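Local coordinates for enoyl-CoA hydratase (Bacillus halodurans, PDB 3LKE), which probably catalyses the reversible hydration of enoyl-CoA thioesters, at residues 81-86 against 237-242; 105-110 against 125-130; 131-136 against 171-176; 141-146 against 245-250. One frame throughout, in Å; residues are numbered along the deposited sequence.

Interaction 1. Residues 81-86 against 237-242; sequences VRLREV and ELVALF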
loop_
_atom_site.group_PDB
_atom_site.type_symbol
_atom_site.label_atom_id
_atom_site.label_comp_id
_atom_site.label_asym_id
_atom_site.label_seq_id
_atom_site.Cartn_x
_atom_site.Cartn_y
_atom_site.Cartn_z
ATOM N N VAL A 81 -0.816 35.401 -7.706
ATOM C CA VAL A 81 -0.364 35.697 -6.350
ATOM C C VAL A 81 -1.367 35.269 -5.274
ATOM O O VAL A 81 -0.982 34.730 -4.232
ATOM C CB VAL A 81 -0.031 37.197 -6.186
ATOM C CG1 VAL A 81 0.189 37.545 -4.724
ATOM C CG2 VAL A 81 1.190 37.559 -7.023
ATOM N N ARG A 82 -2.648 35.518 -5.526
ATOM C CA ARG A 82 -3.693 35.171 -4.569
ATOM C C ARG A 82 -3.795 33.655 -4.432
ATOM O O ARG A 82 -3.863 33.133 -3.325
ATOM C CB ARG A 82 -5.042 35.736 -5.015
ATOM C CG ARG A 82 -5.023 37.226 -5.310
ATOM C CD ARG A 82 -5.146 38.062 -4.041
ATOM N NE ARG A 82 -6.474 37.953 -3.441
ATOM C CZ ARG A 82 -7.601 38.339 -4.034
ATOM N NH1 ARG A 82 -7.572 38.855 -5.258
ATOM N NH2 ARG A 82 -8.762 38.204 -3.408
ATOM N N LEU A 83 -3.807 32.956 -5.563
ATOM C CA LEU A 83 -3.868 31.496 -5.554
ATOM C C LEU A 83 -2.697 30.902 -4.773
ATOM O O LEU A 83 -2.893 30.065 -3.887
ATOM C CB LEU A 83 -3.914 30.937 -6.983
ATOM C CG LEU A 83 -4.168 29.429 -7.138
ATOM C CD1 LEU A 83 -5.292 28.964 -6.211
ATOM C CD2 LEU A 83 -4.486 29.082 -8.585
ATOM N N ARG A 84 -1.480 31.328 -5.094
ATOM C CA ARG A 84 -0.298 30.776 -4.434
ATOM C C ARG A 84 -0.304 31.060 -2.935
ATOM O O ARG A 84 0.117 30.222 -2.135
ATOM C CB ARG A 84 0.997 31.271 -5.095
ATOM C CG ARG A 84 1.208 30.710 -6.498
ATOM C CD ARG A 84 2.495 31.216 -7.139
ATOM N NE ARG A 84 2.682 30.658 -8.478
ATOM C CZ ARG A 84 3.261 29.486 -8.728
ATOM N NH1 ARG A 84 3.710 28.734 -7.727
ATOM N NH2 ARG A 84 3.387 29.060 -9.978
ATOM N N GLU A 85 -0.801 32.235 -2.562
ATOM C CA GLU A 85 -0.887 32.617 -1.156
ATOM C C GLU A 85 -1.768 31.650 -0.359
ATOM O O GLU A 85 -1.363 31.174 0.705
ATOM C CB GLU A 85 -1.412 34.053 -1.022
ATOM C CG GLU A 85 -1.747 34.469 0.399
ATOM C CD GLU A 85 -2.217 35.917 0.483
ATOM O OE1 GLU A 85 -1.825 36.724 -0.395
ATOM O OE2 GLU A 85 -2.975 36.242 1.423
ATOM N N VAL A 86 -2.960 31.353 -0.872
ATOM C CA VAL A 86 -3.894 30.508 -0.134
ATOM C C VAL A 86 -3.439 29.044 -0.141
ATOM O O VAL A 86 -3.551 28.349 0.866
ATOM C CB VAL A 86 -5.349 30.636 -0.650
ATOM C CG1 VAL A 86 -5.461 30.192 -2.080
ATOM C CG2 VAL A 86 -6.305 29.835 0.234
ATOM N N GLU A 237 0.680 22.477 -10.575
ATOM C CA GLU A 237 -0.298 21.962 -11.532
ATOM C C GLU A 237 -1.600 22.746 -11.469
ATOM O O GLU A 237 -2.220 23.015 -12.492
ATOM C CB GLU A 237 -0.594 20.470 -11.308
ATOM C CG GLU A 237 0.602 19.535 -11.492
ATOM C CD GLU A 237 1.153 19.512 -12.918
ATOM O OE1 GLU A 237 0.406 19.807 -13.880
ATOM O OE2 GLU A 237 2.345 19.171 -13.070
ATOM N N LEU A 238 -2.033 23.096 -10.263
ATOM C CA LEU A 238 -3.296 23.810 -10.117
ATOM C C LEU A 238 -3.170 25.235 -10.655
ATOM O O LEU A 238 -4.085 25.746 -11.288
ATOM C CB LEU A 238 -3.742 23.841 -8.651
ATOM C CG LEU A 238 -5.199 24.263 -8.453
ATOM C CD1 LEU A 238 -6.136 23.282 -9.143
ATOM C CD2 LEU A 238 -5.549 24.390 -6.974
ATOM N N VAL A 239 -2.027 25.860 -10.408
ATOM C CA VAL A 239 -1.810 27.238 -10.853
ATOM C C VAL A 239 -1.815 27.292 -12.371
ATOM O O VAL A 239 -2.355 28.226 -12.976
ATOM C CB VAL A 239 -0.482 27.806 -10.323
ATOM C CG1 VAL A 239 -0.091 29.081 -11.101
ATOM C CG2 VAL A 239 -0.583 28.095 -8.833
ATOM N N ALA A 240 -1.212 26.277 -12.983
ATOM C CA ALA A 240 -1.151 26.184 -14.434
ATOM C C ALA A 240 -2.550 25.997 -15.015
ATOM O O ALA A 240 -2.873 26.542 -16.058
ATOM C CB ALA A 240 -0.223 25.040 -14.858
ATOM N N LEU A 241 -3.392 25.222 -14.338
ATOM C CA LEU A 241 -4.738 24.993 -14.847
ATOM C C LEU A 241 -5.629 26.238 -14.685
ATOM O O LEU A 241 -6.518 26.488 -15.501
ATOM C CB LEU A 241 -5.374 23.784 -14.154
ATOM C CG LEU A 241 -4.913 22.414 -14.641
ATOM C CD1 LEU A 241 -5.279 21.330 -13.620
ATOM C CD2 LEU A 241 -5.520 22.099 -16.012
ATOM N N PHE A 242 -5.392 27.009 -13.632
ATOM C CA PHE A 242 -6.217 28.195 -13.371
ATOM C C PHE A 242 -5.913 29.339 -14.348
ATOM O O PHE A 242 -6.591 30.367 -14.342
ATOM C CB PHE A 242 -6.071 28.656 -11.923
ATOM C CG PHE A 242 -7.131 28.112 -11.018
ATOM C CD1 PHE A 242 -7.163 26.763 -10.706
ATOM C CD2 PHE A 242 -8.101 28.947 -10.479
ATOM C CE1 PHE A 242 -8.137 26.252 -9.883
ATOM C CE2 PHE A 242 -9.089 28.440 -9.650
ATOM C CZ PHE A 242 -9.108 27.093 -9.349
#
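L83 and V239 meet where helix 81-98 runs nearly antiparallel to helix 223-241, with the local segments at 155° and their axes 10.5 Å apart. The contact is a worked example of how side chains fill the space between two helices.

The apolar part is carried by one methyl. With CG anti to the backbone N (chi1 -172°), L83 sends CD2 across the gap, where it lies 3.7 Å from F242 CB and 4.0 Å from V239 CG2. L83 and V239 slide past each other in opposite directions, whereas F242 crosses L83 at about a right angle. Beyond the contact, the F242 side chain packs on L71, C74 and A75 of helix 68-76, which joins a third helix to the cluster.

The second kind of contact sets a methyl over the face of a guanidinium. The chain of R84, extended from CG to NE, lays one face of its guanidinium over V239, CG2 standing 4.0 Å above the plane and over its centre. R84 NH2 also comes to 3.7 Å from V239 CG1, while NH1 forms a salt bridge to E236 on the same helix as V239. Replacing R84 by an alanine is likely to leave E236 without this partner and to uncover the V239 methyls.

Dispersion thus holds the buried side of this helix pair, and the partly exposed R84 adds a charge pair with E236 at the margin.

Interaction 2. Residues 105-110 against 125-130; sequences VALING and RRIALR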
loop_
_atom_site.group_PDB
_atom_site.type_symbol
_atom_site.label_atom_id
_atom_site.label_comp_id
_atom_site.label_asym_id
_atom_site.label_seq_id
_atom_site.Cartn_x
_atom_site.Cartn_y
_atom_site.Cartn_z
ATOM N N VAL A 105 -6.982 13.719 15.606
ATOM C CA VAL A 105 -8.276 13.143 15.288
ATOM C C VAL A 105 -9.183 14.212 14.683
ATOM O O VAL A 105 -9.283 15.310 15.227
ATOM C CB VAL A 105 -8.955 12.597 16.564
ATOM C CG1 VAL A 105 -10.301 11.959 16.234
ATOM C CG2 VAL A 105 -8.035 11.611 17.266
ATOM N N ALA A 106 -9.846 13.885 13.575
ATOM C CA ALA A 106 -10.836 14.781 12.983
ATOM C C ALA A 106 -12.237 14.239 13.208
ATOM O O ALA A 106 -12.503 13.060 12.990
ATOM C CB ALA A 106 -10.560 14.975 11.487
ATOM N N LEU A 107 -13.134 15.098 13.682
ATOM C CA LEU A 107 -14.510 14.675 13.917
ATOM C C LEU A 107 -15.378 15.283 12.829
ATOM O O LEU A 107 -15.584 16.501 12.821
ATOM C CB LEU A 107 -14.983 15.141 15.303
ATOM C CG LEU A 107 -14.052 14.754 16.453
ATOM C CD1 LEU A 107 -14.585 15.270 17.794
ATOM C CD2 LEU A 107 -13.908 13.241 16.486
ATOM N N ILE A 108 -15.854 14.445 11.912
ATOM C CA ILE A 108 -16.634 14.918 10.776
ATOM C C ILE A 108 -18.114 14.798 11.098
ATOM O O ILE A 108 -18.684 13.717 10.993
ATOM C CB ILE A 108 -16.358 14.103 9.497
ATOM C CG1 ILE A 108 -14.850 13.887 9.286
ATOM C CG2 ILE A 108 -16.997 14.780 8.293
ATOM C CD1 ILE A 108 -14.052 15.189 9.157
ATOM N N ASN A 109 -18.724 15.916 11.476
ATOM C CA ASN A 109 -20.101 15.897 11.969
ATOM C C ASN A 109 -21.147 16.020 10.867
ATOM O O ASN A 109 -22.161 15.339 10.891
ATOM C CB ASN A 109 -20.314 16.975 13.027
ATOM C CG ASN A 109 -20.074 18.375 12.488
ATOM O OD1 ASN A 109 -19.067 18.633 11.841
ATOM N ND2 ASN A 109 -20.995 19.283 12.759
ATOM N N GLY A 110 -20.890 16.895 9.902
ATOM C CA GLY A 110 -21.799 17.099 8.788
ATOM C C GLY A 110 -21.026 17.003 7.487
ATOM O O GLY A 110 -19.994 16.327 7.423
ATOM N N ARG A 125 -6.692 9.610 12.844
ATOM C CA ARG A 125 -7.972 8.927 12.810
ATOM C C ARG A 125 -9.036 9.945 12.435
ATOM O O ARG A 125 -8.960 11.097 12.832
ATOM C CB ARG A 125 -8.285 8.277 14.174
ATOM C CG ARG A 125 -9.477 7.331 14.160
ATOM C CD ARG A 125 -9.543 6.487 15.450
ATOM N NE ARG A 125 -10.489 5.377 15.346
ATOM C CZ ARG A 125 -10.232 4.212 14.773
ATOM N NH1 ARG A 125 -9.052 4.004 14.185
ATOM N NH2 ARG A 125 -11.164 3.261 14.751
ATOM N N ARG A 126 -9.974 9.517 11.606
ATOM C CA ARG A 126 -11.098 10.338 11.209
ATOM C C ARG A 126 -12.356 9.608 11.624
ATOM O O ARG A 126 -12.565 8.464 11.234
ATOM C CB ARG A 126 -11.092 10.533 9.691
ATOM C CG ARG A 126 -10.023 11.485 9.162
ATOM C CD ARG A 126 -8.675 10.806 8.937
ATOM N NE ARG A 126 -8.740 9.817 7.864
ATOM C CZ ARG A 126 -7.736 9.013 7.512
ATOM N NH1 ARG A 126 -6.569 9.080 8.131
ATOM N NH2 ARG A 126 -7.900 8.148 6.527
ATOM N N ILE A 127 -13.201 10.266 12.417
ATOM C CA ILE A 127 -14.447 9.663 12.885
ATOM C C ILE A 127 -15.594 10.537 12.404
ATOM O O ILE A 127 -15.549 11.760 12.576
ATOM C CB ILE A 127 -14.496 9.629 14.428
ATOM C CG1 ILE A 127 -13.326 8.801 14.983
ATOM C CG2 ILE A 127 -15.834 9.044 14.908
ATOM C CD1 ILE A 127 -13.142 8.947 16.506
ATOM N N ALA A 128 -16.606 9.929 11.795
ATOM C CA ALA A 128 -17.722 10.704 11.249
ATOM C C ALA A 128 -19.051 10.359 11.922
ATOM O O ALA A 128 -19.267 9.223 12.356
ATOM C CB ALA A 128 -17.839 10.458 9.745
ATOM N N LEU A 129 -19.953 11.333 11.981
ATOM C CA LEU A 129 -21.343 11.021 12.293
ATOM C C LEU A 129 -21.953 10.306 11.081
ATOM O O LEU A 129 -21.548 10.550 9.945
ATOM C CB LEU A 129 -22.128 12.298 12.624
ATOM C CG LEU A 129 -21.785 12.965 13.964
ATOM C CD1 LEU A 129 -22.664 14.192 14.209
ATOM C CD2 LEU A 129 -21.939 11.963 15.101
ATOM N N ARG A 130 -22.917 9.420 11.325
ATOM C CA ARG A 130 -23.614 8.713 10.254
ATOM C C ARG A 130 -24.113 9.642 9.141
ATOM O O ARG A 130 -24.099 9.276 7.963
ATOM C CB ARG A 130 -24.791 7.915 10.831
ATOM C CG ARG A 130 -25.669 7.225 9.791
ATOM C CD ARG A 130 -25.069 5.908 9.332
ATOM N NE ARG A 130 -24.685 5.084 10.473
ATOM C CZ ARG A 130 -24.002 3.948 10.379
ATOM N NH1 ARG A 130 -23.624 3.495 9.196
ATOM N NH2 ARG A 130 -23.696 3.269 11.475
#
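I127 O is held by two groups of the neighbouring strand: I108 N donates to it at 2.8 Å, and L107 CA offers a weaker C-H contact at 3.4 Å. Such pairs recur along a parallel ladder. From A106 N to R125 O (3.0 Å), from I127 N to A106 O (2.9 Å) and from L129 N to I108 O (2.9 Å), the bonds alternate in direction between strands 103-108 and 125-129.

Side chains sort onto two faces. On that of V105 and L107, I127 meets both: its CD1 lies 4.1 Å from V105 CG1, and its CB is near L107 CD2, with L107 and I127 side by side and pointing the same way. This face is covered by helix 190-205, through Y200, V197 and L193. On the other, I108 CB rests 3.9 Å from A128 CB. At the end of the ladder, L129 CD1 packs at 3.8 Å against CB of N109, just beyond strand 103-108.

These are adjacent strands of the main mixed sheet of the crotonase fold, with strand 51-56 on the far side of strand 103-108. The ends of two arginines leave the strand pair: R125 forms a salt bridge with E185, and R126 with E160 of the third subunit. Four backbone bonds thus join these two strands, whose other edges bond further backbone neighbours such as L54 and Q184; apolar side chains pack on both faces, and the charges at one end are turned to partners elsewhere, one of them across a subunit interface.

Interaction 3. Residues 131-136 against 171-176; sequences RAKFLE and LFTSEE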
loop_
_atom_site.group_PDB
_atom_site.type_symbol
_atom_site.label_atom_id
_atom_site.label_comp_id
_atom_site.label_asym_id
_atom_site.label_seq_id
_atom_site.Cartn_x
_atom_site.Cartn_y
_atom_site.Cartn_z
ATOM N N ARG A 131 -24.548 10.842 9.512
ATOM C CA ARG A 131 -25.188 11.735 8.552
ATOM C C ARG A 131 -24.192 12.511 7.690
ATOM O O ARG A 131 -24.588 13.209 6.760
ATOM C CB ARG A 131 -26.134 12.710 9.252
ATOM C CG ARG A 131 -25.464 13.603 10.270
ATOM C CD ARG A 131 -26.458 14.574 10.890
ATOM N NE ARG A 131 -25.825 15.357 11.944
ATOM C CZ ARG A 131 -25.216 16.521 11.746
ATOM N NH1 ARG A 131 -25.170 17.041 10.526
ATOM N NH2 ARG A 131 -24.657 17.167 12.765
ATOM N N ALA A 132 -22.907 12.393 8.003
ATOM C CA ALA A 132 -21.877 13.062 7.212
ATOM C C ALA A 132 -21.937 12.638 5.741
ATOM O O ALA A 132 -22.124 11.464 5.430
ATOM C CB ALA A 132 -20.502 12.769 7.784
ATOM N N LYS A 133 -21.766 13.611 4.852
ATOM C CA LYS A 133 -21.707 13.369 3.412
ATOM C C LYS A 133 -20.397 13.935 2.881
ATOM O O LYS A 133 -19.841 14.866 3.463
ATOM C CB LYS A 133 -22.888 14.028 2.694
ATOM C CG LYS A 133 -24.230 13.322 2.877
ATOM C CD LYS A 133 -24.301 12.049 2.055
ATOM C CE LYS A 133 -25.718 11.476 2.011
ATOM N NZ LYS A 133 -26.202 11.083 3.370
ATOM N N PHE A 134 -19.931 13.376 1.764
ATOM C CA PHE A 134 -18.600 13.649 1.234
ATOM C C PHE A 134 -18.666 13.832 -0.272
ATOM O O PHE A 134 -19.535 13.266 -0.928
ATOM C CB PHE A 134 -17.677 12.464 1.554
ATOM C CG PHE A 134 -17.576 12.161 3.023
ATOM C CD1 PHE A 134 -16.573 12.732 3.785
ATOM C CD2 PHE A 134 -18.481 11.305 3.634
ATOM C CE1 PHE A 134 -16.464 12.456 5.138
ATOM C CE2 PHE A 134 -18.383 11.031 4.985
ATOM C CZ PHE A 134 -17.365 11.612 5.737
ATOM N N LEU A 135 -17.744 14.623 -0.811
ATOM C CA LEU A 135 -17.717 14.915 -2.240
ATOM C C LEU A 135 -16.299 15.228 -2.721
ATOM O O LEU A 135 -15.568 15.960 -2.072
ATOM C CB LEU A 135 -18.651 16.095 -2.548
ATOM C CG LEU A 135 -18.780 16.552 -4.009
ATOM C CD1 LEU A 135 -19.412 15.460 -4.855
ATOM C CD2 LEU A 135 -19.599 17.847 -4.087
ATOM N N GLU A 136 -15.919 14.650 -3.859
ATOM C CA GLU A 136 -14.668 14.973 -4.536
ATOM C C GLU A 136 -15.057 15.363 -5.956
ATOM O O GLU A 136 -15.401 14.501 -6.762
ATOM C CB GLU A 136 -13.756 13.747 -4.576
ATOM C CG GLU A 136 -13.531 13.128 -3.214
ATOM C CD GLU A 136 -12.539 13.904 -2.379
ATOM O OE1 GLU A 136 -12.012 14.928 -2.870
ATOM O OE2 GLU A 136 -12.273 13.483 -1.233
ATOM N N LEU A 171 -21.821 12.650 -4.506
ATOM C CA LEU A 171 -21.945 12.768 -3.060
ATOM C C LEU A 171 -21.999 11.352 -2.499
ATOM O O LEU A 171 -22.817 10.544 -2.937
ATOM C CB LEU A 171 -23.220 13.521 -2.686
ATOM C CG LEU A 171 -23.095 15.020 -2.426
ATOM C CD1 LEU A 171 -24.459 15.698 -2.562
ATOM C CD2 LEU A 171 -22.480 15.284 -1.049
ATOM N N PHE A 172 -21.117 11.028 -1.562
ATOM C CA PHE A 172 -21.132 9.683 -1.008
ATOM C C PHE A 172 -21.274 9.675 0.510
ATOM O O PHE A 172 -20.978 10.655 1.178
ATOM C CB PHE A 172 -19.943 8.828 -1.493
ATOM C CG PHE A 172 -18.578 9.384 -1.153
ATOM C CD1 PHE A 172 -17.952 10.290 -1.995
ATOM C CD2 PHE A 172 -17.893 8.942 -0.024
ATOM C CE1 PHE A 172 -16.690 10.785 -1.699
ATOM C CE2 PHE A 172 -16.623 9.424 0.276
ATOM C CZ PHE A 172 -16.020 10.348 -0.570
ATOM N N THR A 173 -21.734 8.547 1.033
ATOM C CA THR A 173 -22.142 8.454 2.422
ATOM C C THR A 173 -20.977 8.129 3.336
ATOM O O THR A 173 -19.912 7.698 2.890
ATOM C CB THR A 173 -23.167 7.327 2.611
ATOM O OG1 THR A 173 -22.561 6.082 2.254
ATOM C CG2 THR A 173 -24.389 7.563 1.744
ATOM N N SER A 174 -21.213 8.302 4.629
ATOM C CA SER A 174 -20.269 7.875 5.643
ATOM C C SER A 174 -19.984 6.378 5.511
ATOM O O SER A 174 -18.856 5.932 5.707
ATOM C CB SER A 174 -20.820 8.198 7.036
ATOM O OG SER A 174 -22.113 7.635 7.202
ATOM N N GLU A 175 -21.009 5.596 5.191
ATOM C CA GLU A 175 -20.814 4.158 5.028
ATOM C C GLU A 175 -19.793 3.889 3.926
ATOM O O GLU A 175 -18.905 3.043 4.081
ATOM C CB GLU A 175 -22.132 3.447 4.710
ATOM C CG GLU A 175 -22.864 2.936 5.942
ATOM C CD GLU A 175 -22.072 1.876 6.697
ATOM O OE1 GLU A 175 -21.540 0.949 6.048
ATOM O OE2 GLU A 175 -21.986 1.964 7.942
ATOM N N GLU A 176 -19.924 4.613 2.818
ATOM C CA GLU A 176 -18.996 4.454 1.693
ATOM C C GLU A 176 -17.603 4.939 2.079
ATOM O O GLU A 176 -16.598 4.301 1.739
ATOM C CB GLU A 176 -19.500 5.187 0.441
ATOM C CG GLU A 176 -18.561 5.098 -0.782
ATOM C CD GLU A 176 -18.468 3.701 -1.391
ATOM O OE1 GLU A 176 -19.107 2.758 -0.868
ATOM O OE2 GLU A 176 -17.748 3.547 -2.409
HETATM O O HOH W 1 -24.122 9.658 4.950
#
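F134 CB sits over one face of the F172 ring, 3.6 Å from its centroid and only 19° off the normal, a CH-pi contact that shows how aliphatic and aromatic parts of one side chain can play separate roles. With CG anti to its carbonyl carbon (chi1 -58°), the F134 ring slides off that face; the two planes stay within 22° of parallel but barely overlap. CG lies 4.0 Å from F172 CE2, CD2 passes near F172 O, and CE2 ends 3.7 Å from S174 CA, so the ring edge follows the backbone opposite. On this edge-strand pairing of the small three-stranded sheet, F134 and F172 form an antiparallel hydrogen-bonded pair: F172 N donates to F134 O at 2.8 Å, and F134 N binds F172 O in return. An alanine at F172 would probably strip the cover from F134 CB and open a gap beside L165 and A177, which also touch the F172 ring. Helix 174-180 then starts directly, T173 OG1 capping it by accepting from E176 N at 3.1 Å. Beside the cap, one water donates to A132 O and accepts from K133 NZ and S174 N.

Interaction 4. Residues 141-146 against 245-250; sequences MGISPD and TEIKKR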
loop_
_atom_site.group_PDB
_atom_site.type_symbol
_atom_site.label_atom_id
_atom_site.label_comp_id
_atom_site.label_asym_id
_atom_site.label_seq_id
_atom_site.Cartn_x
_atom_site.Cartn_y
_atom_site.Cartn_z
ATOM N N MET A 141 -15.055 19.974 -12.226
ATOM C CA MET A 141 -14.515 21.335 -12.098
ATOM C C MET A 141 -13.396 21.586 -13.126
ATOM O O MET A 141 -13.086 22.726 -13.468
ATOM C CB MET A 141 -14.002 21.605 -10.666
ATOM C CG MET A 141 -15.034 21.414 -9.531
ATOM S SD MET A 141 -14.306 21.398 -7.852
ATOM C CE MET A 141 -13.728 23.074 -7.775
ATOM N N GLY A 142 -12.791 20.514 -13.627
ATOM C CA GLY A 142 -11.689 20.656 -14.559
ATOM C C GLY A 142 -10.392 21.046 -13.870
ATOM O O GLY A 142 -9.503 21.639 -14.486
ATOM N N ILE A 143 -10.268 20.711 -12.587
ATOM C CA ILE A 143 -9.016 20.955 -11.883
ATOM C C ILE A 143 -8.366 19.674 -11.364
ATOM O O ILE A 143 -8.978 18.604 -11.378
ATOM C CB ILE A 143 -9.196 21.937 -10.736
ATOM C CG1 ILE A 143 -10.173 21.370 -9.710
ATOM C CG2 ILE A 143 -9.686 23.285 -11.277
ATOM C CD1 ILE A 143 -10.143 22.122 -8.396
ATOM N N SER A 144 -7.112 19.792 -10.930
ATOM C CA SER A 144 -6.379 18.658 -10.363
ATOM C C SER A 144 -6.559 18.641 -8.850
ATOM O O SER A 144 -6.940 19.647 -8.256
ATOM C CB SER A 144 -4.899 18.753 -10.713
ATOM O OG SER A 144 -4.434 20.089 -10.553
ATOM N N PRO A 145 -6.293 17.493 -8.215
ATOM C CA PRO A 145 -6.499 17.433 -6.764
ATOM C C PRO A 145 -5.428 18.230 -6.048
ATOM O O PRO A 145 -4.267 18.219 -6.464
ATOM C CB PRO A 145 -6.325 15.948 -6.436
ATOM C CG PRO A 145 -6.348 15.234 -7.765
ATOM C CD PRO A 145 -5.858 16.204 -8.775
ATOM N N ASP A 146 -5.819 18.917 -4.983
ATOM C CA ASP A 146 -4.881 19.700 -4.207
ATOM C C ASP A 146 -5.057 19.454 -2.708
ATOM O O ASP A 146 -5.779 18.530 -2.303
ATOM C CB ASP A 146 -5.051 21.184 -4.533
ATOM C CG ASP A 146 -6.388 21.725 -4.057
ATOM O OD1 ASP A 146 -7.257 20.912 -3.661
ATOM O OD2 ASP A 146 -6.569 22.958 -4.077
ATOM N N THR A 245 -8.613 29.090 -19.822
ATOM C CA THR A 245 -9.968 29.639 -19.835
ATOM C C THR A 245 -11.062 28.623 -19.499
ATOM O O THR A 245 -12.136 29.002 -19.031
ATOM C CB THR A 245 -10.301 30.307 -21.190
ATOM O OG1 THR A 245 -10.321 29.319 -22.225
ATOM C CG2 THR A 245 -9.273 31.369 -21.520
ATOM N N GLU A 246 -10.791 27.342 -19.729
ATOM C CA GLU A 246 -11.777 26.298 -19.451
ATOM C C GLU A 246 -12.174 26.261 -17.970
ATOM O O GLU A 246 -13.327 25.985 -17.633
ATOM C CB GLU A 246 -11.249 24.925 -19.878
ATOM C CG GLU A 246 -12.203 23.771 -19.594
ATOM C CD GLU A 246 -13.439 23.792 -20.478
ATOM O OE1 GLU A 246 -13.424 24.488 -21.514
ATOM O OE2 GLU A 246 -14.424 23.104 -20.143
ATOM N N ILE A 247 -11.206 26.526 -17.097
ATOM C CA ILE A 247 -11.428 26.455 -15.656
ATOM C C ILE A 247 -12.335 27.608 -15.221
ATOM O O ILE A 247 -13.296 27.411 -14.472
ATOM C CB ILE A 247 -10.092 26.477 -14.874
ATOM C CG1 ILE A 247 -9.431 25.085 -14.853
ATOM C CG2 ILE A 247 -10.317 26.920 -13.441
ATOM C CD1 ILE A 247 -9.148 24.469 -16.212
ATOM N N LYS A 248 -12.043 28.811 -15.707
ATOM C CA LYS A 248 -12.915 29.957 -15.427
ATOM C C LYS A 248 -14.326 29.650 -15.920
ATOM O O LYS A 248 -15.304 29.841 -15.198
ATOM C CB LYS A 248 -12.375 31.218 -16.109
ATOM C CG LYS A 248 -13.206 32.476 -15.895
ATOM C CD LYS A 248 -12.558 33.657 -16.615
ATOM C CE LYS A 248 -13.343 34.945 -16.433
ATOM N NZ LYS A 248 -13.341 35.405 -15.016
ATOM N N LYS A 249 -14.423 29.162 -17.153
ATOM C CA LYS A 249 -15.712 28.831 -17.748
ATOM C C LYS A 249 -16.459 27.815 -16.894
ATOM O O LYS A 249 -17.661 27.957 -16.653
ATOM C CB LYS A 249 -15.527 28.294 -19.170
ATOM C CG LYS A 249 -16.822 27.946 -19.880
ATOM C CD LYS A 249 -16.557 27.147 -21.144
ATOM C CE LYS A 249 -17.802 27.074 -22.015
ATOM N NZ LYS A 249 -19.008 26.701 -21.229
ATOM N N ARG A 250 -15.748 26.792 -16.428
ATOM C CA ARG A 250 -16.384 25.732 -15.656
ATOM C C ARG A 250 -16.851 26.240 -14.297
ATOM O O ARG A 250 -17.985 25.991 -13.892
ATOM C CB ARG A 250 -15.446 24.528 -15.497
ATOM C CG ARG A 250 -15.436 23.627 -16.717
ATOM C CD ARG A 250 -14.414 22.488 -16.616
ATOM N NE ARG A 250 -14.381 21.728 -17.865
ATOM C CZ ARG A 250 -14.689 20.439 -17.985
ATOM N NH1 ARG A 250 -15.031 19.716 -16.929
ATOM N NH2 ARG A 250 -14.642 19.868 -19.177
#
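G142 O is buried against I247 with no polar partner anywhere in the model; I247 CD1 stands only 3.3 Å from it. The carbonyl belongs to a Schellman motif that ends helix 138-141, with G142 as the C-prime residue at positive phi (77°) and I143 N bonded back to F138 O. The case illustrates how a helix end can become a docking surface: here helix 245-253 packs on the turn.

Absence of a side chain is what admits the arginine. A beta carbon on G142 would lie 2.7 Å from R250 CD, far too near, whereas the real CA keeps 3.9 Å from that atom. The same R250 CD touches M141 O, so the aliphatic part of the arginine lies along the last carbonyl of the helix. Next along the chain, I143 CG2 meets I247 CG1 at 4.0 Å, the two side chains crossing at about a right angle.

The polar head of R250 is directed by other groups. NH1 bonds to K140 O and to E206 O of the second subunit, and Y208 of that subunit packs on E246 and I247, so the turn lies beside an intersubunit boundary. One turn back along its own helix, E246 holds the arginine in a salt bridge: OE2 takes R250 NE at 2.7 Å through its anti lone pair, tilted 16° out of the guanidinium plane.

Interaction 2 lies nearest the chain's centre, all its touching residues buried and its bonding done by backbone within the main sheet; interaction 3, 11 Å away between centres, is a partly buried pairing in the small sheet, where aromatic packing and a water supplement two backbone bonds. A salt bridge from R130 to E175 ties these two together. Interactions 1 and 4, both buried, lie across the chain's centre from interaction 2. They touch through L241 on I247 and F242 on I143, involve the successive helices 223-241 and 245-253, and reach the second subunit. Interaction 1 is side-chain packing of helix on helix, whereas in interaction 4 side chains of a helix meet backbone carbonyls of a loop.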